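Local coordinates for hydrolase (Rhizobium meliloti, PDB 5HOE), which probably hydrolyses ester bonds, acting as a carbohydrate acetylesterase of the SGNH (GDSL-like) hydrolase family and assembling as an octamer, at residues A[41-44]-A[45-48]. Residues are numbered along the deposited sequence; the frame is centred on the assembly and turned at random.
Sequences RYPY and EQRW
The short 3-10 turn that leads into helix 48-56 is overlaid by the side chain of Arg47, the N-cap residue, which folds back over the residues just before it. Bent at CG–CD (chi3 -87°), the chain brings its guanidinium above the turn, where NH1 donates in plane to Tyr42 O at 2.8 Å. One face of the group rests on Tyr44 CA; the opposite face carries the guanidinium of Arg41, stacked with centres 3.7 Å apart and planes at 14°. The like charges are probably offset by outside partners: Arg47 NH2 forms a salt bridge with Glu64, and Arg41 NE donates to Trp28 O. The turn itself closes through Gln46 N to Pro43 O (2.8 Å) and Arg47 N to Tyr44 O (3.1 Å). In this SGNH-type α/β fold, the loop follows helix 25-28, and the side chain of Tyr42 lies near, without touching, the probable Ser25-His209-Asp206 triad. Gln46 OE1 meets Tyr42 CD1 at 3.6 Å, amide and ring nearly perpendicular. A leucine in place of Arg47 would probably leave Tyr42 O without this donor, Glu64 without its positive mate here and the Arg41 guanidinium without its flat stacking partner. Beyond Arg41, His95 of a second subunit packs against its side chain.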
ATOM      1  N   ARG A  41     -17.060 -32.468  -7.224  1.00 18.60           N
ATOM      2  CA  ARG A  41     -16.249 -32.366  -8.433  1.00 17.72           C
ATOM      3  C   ARG A  41     -16.482 -33.571  -9.335  1.00 17.81           C
ATOM      4  O   ARG A  41     -16.540 -34.713  -8.863  1.00 18.85           O
ATOM      5  CB  ARG A  41     -14.767 -32.324  -8.049  1.00 17.92           C
ATOM      6  CG  ARG A  41     -13.829 -31.841  -9.159  1.00 16.49           C
ATOM      7  CD  ARG A  41     -12.400 -31.822  -8.658  1.00 16.50           C
ATOM      8  NE  ARG A  41     -11.513 -31.237  -9.648  1.00 16.89           N
ATOM      9  CZ  ARG A  41     -10.202 -31.158  -9.530  1.00 18.13           C
ATOM     10  NH1 ARG A  41      -9.603 -31.630  -8.437  1.00 20.80           N
ATOM     11  NH2 ARG A  41      -9.494 -30.587 -10.510  1.00 17.71           N
ATOM     12  N   TYR A  42     -16.589 -33.322 -10.637  1.00 17.93           N
ATOM     13  CA  TYR A  42     -16.634 -34.431 -11.581  1.00 18.39           C
ATOM     14  C   TYR A  42     -15.343 -35.243 -11.474  1.00 20.06           C
ATOM     15  O   TYR A  42     -14.266 -34.673 -11.288  1.00 19.94           O
ATOM     16  CB  TYR A  42     -16.742 -33.917 -13.023  1.00 19.11           C
ATOM     17  CG  TYR A  42     -18.118 -33.470 -13.455  1.00 17.20           C
ATOM     18  CD1 TYR A  42     -19.131 -34.397 -13.653  1.00 18.13           C
ATOM     19  CD2 TYR A  42     -18.407 -32.125 -13.696  1.00 17.37           C
ATOM     20  CE1 TYR A  42     -20.391 -33.995 -14.060  1.00 18.40           C
ATOM     21  CE2 TYR A  42     -19.658 -31.726 -14.117  1.00 15.57           C
ATOM     22  CZ  TYR A  42     -20.643 -32.651 -14.287  1.00 16.49           C
ATOM     23  OH  TYR A  42     -21.903 -32.234 -14.678  1.00 17.76           O
ATOM     24  N   PRO A  43     -15.403 -36.564 -11.621  1.00 21.78           N
ATOM     25  CA  PRO A  43     -14.161 -37.329 -11.766  1.00 22.37           C
ATOM     26  C   PRO A  43     -13.438 -36.939 -13.048  1.00 21.10           C
ATOM     27  O   PRO A  43     -14.028 -36.407 -13.987  1.00 20.70           O
ATOM     28  CB  PRO A  43     -14.637 -38.783 -11.809  1.00 23.59           C
ATOM     29  CG  PRO A  43     -16.020 -38.707 -12.308  1.00 24.42           C
ATOM     30  CD  PRO A  43     -16.594 -37.408 -11.812  1.00 23.20           C
ATOM     31  N   TYR A  44     -12.130 -37.219 -13.066  1.00 18.70           N
ATOM     32  CA  TYR A  44     -11.262 -36.753 -14.142  1.00 20.49           C
ATOM     33  C   TYR A  44     -11.809 -37.098 -15.520  1.00 21.95           C
ATOM     34  O   TYR A  44     -11.793 -36.256 -16.427  1.00 21.87           O
ATOM     35  CB  TYR A  44      -9.880 -37.363 -13.942  1.00 21.84           C
ATOM     36  CG  TYR A  44      -8.828 -36.949 -14.935  1.00 23.00           C
ATOM     37  CD1 TYR A  44      -8.477 -35.611 -15.102  1.00 22.99           C
ATOM     38  CD2 TYR A  44      -8.179 -37.893 -15.707  1.00 23.14           C
ATOM     39  CE1 TYR A  44      -7.505 -35.233 -15.998  1.00 23.40           C
ATOM     40  CE2 TYR A  44      -7.181 -37.524 -16.606  1.00 24.62           C
ATOM     41  CZ  TYR A  44      -6.854 -36.191 -16.747  1.00 23.86           C
ATOM     42  OH  TYR A  44      -5.877 -35.801 -17.630  1.00 24.60           O
ATOM     43  N   GLU A  45     -12.314 -38.322 -15.698  1.00 24.02           N
ATOM     44  CA  GLU A  45     -12.762 -38.736 -17.024  1.00 24.28           C
ATOM     45  C   GLU A  45     -14.070 -38.093 -17.445  1.00 22.93           C
ATOM     46  O   GLU A  45     -14.479 -38.274 -18.590  1.00 26.60           O
ATOM     47  CB  GLU A  45     -12.848 -40.261 -17.128  1.00 27.43           C
ATOM     48  CG  GLU A  45     -11.499 -40.974 -17.009  1.00 30.65           C
ATOM     49  CD  GLU A  45     -10.446 -40.500 -18.023  1.00 36.10           C
ATOM     50  OE1 GLU A  45     -10.788 -39.844 -19.034  1.00 37.70           O
ATOM     51  OE2 GLU A  45      -9.252 -40.787 -17.802  1.00 39.37           O
ATOM     52  N   GLN A  46     -14.708 -37.318 -16.574  1.00 21.51           N
ATOM     53  CA  GLN A  46     -15.908 -36.567 -16.908  1.00 21.05           C
ATOM     54  C   GLN A  46     -15.646 -35.068 -16.938  1.00 19.60           C
ATOM     55  O   GLN A  46     -16.595 -34.278 -17.039  1.00 20.12           O
ATOM     56  CB  GLN A  46     -17.022 -36.901 -15.920  1.00 22.01           C
ATOM     57  CG  GLN A  46     -17.606 -38.293 -16.133  1.00 25.07           C
ATOM     58  CD  GLN A  46     -18.834 -38.525 -15.301  1.00 29.62           C
ATOM     59  OE1 GLN A  46     -18.996 -37.924 -14.244  1.00 31.76           O
ATOM     60  NE2 GLN A  46     -19.722 -39.390 -15.779  1.00 32.35           N
ATOM     61  N   ARG A  47     -14.384 -34.668 -16.811  1.00 20.56           N
ATOM     62  CA  ARG A  47     -13.958 -33.288 -16.978  1.00 20.41           C
ATOM     63  C   ARG A  47     -13.507 -33.086 -18.418  1.00 20.83           C
ATOM     64  O   ARG A  47     -13.094 -34.035 -19.093  1.00 19.88           O
ATOM     65  CB  ARG A  47     -12.802 -32.968 -16.029  1.00 22.46           C
ATOM     66  CG  ARG A  47     -13.065 -33.367 -14.580  1.00 24.26           C
ATOM     67  CD  ARG A  47     -12.341 -32.521 -13.558  1.00 25.17           C
ATOM     68  NE  ARG A  47     -10.985 -32.954 -13.230  1.00 25.51           N
ATOM     69  CZ  ARG A  47     -10.643 -33.708 -12.186  1.00 25.80           C
ATOM     70  NH1 ARG A  47     -11.553 -34.205 -11.346  1.00 27.73           N
ATOM     71  NH2 ARG A  47      -9.367 -34.006 -12.001  1.00 25.57           N
ATOM     72  N   TRP A  48     -13.580 -31.844 -18.897  1.00 19.78           N
ATOM     73  CA  TRP A  48     -13.120 -31.616 -20.262  1.00 18.07           C
ATOM     74  C   TRP A  48     -11.633 -31.909 -20.384  1.00 17.54           C
ATOM     75  O   TRP A  48     -11.189 -32.471 -21.394  1.00 18.10           O
ATOM     76  CB  TRP A  48     -13.500 -30.226 -20.772  1.00 16.64           C
ATOM     77  CG  TRP A  48     -12.685 -29.029 -20.281  1.00 15.53           C
ATOM     78  CD1 TRP A  48     -13.094 -28.092 -19.362  1.00 15.70           C
ATOM     79  CD2 TRP A  48     -11.401 -28.592 -20.742  1.00 15.80           C
ATOM     80  NE1 TRP A  48     -12.142 -27.111 -19.221  1.00 16.43           N
ATOM     81  CE2 TRP A  48     -11.088 -27.400 -20.047  1.00 15.60           C
ATOM     82  CE3 TRP A  48     -10.469 -29.103 -21.648  1.00 17.13           C
ATOM     83  CZ2 TRP A  48      -9.883 -26.711 -20.236  1.00 15.98           C
ATOM     84  CZ3 TRP A  48      -9.281 -28.406 -21.854  1.00 17.46           C
ATOM     85  CH2 TRP A  48      -8.992 -27.231 -21.138  1.00 15.48           C
TER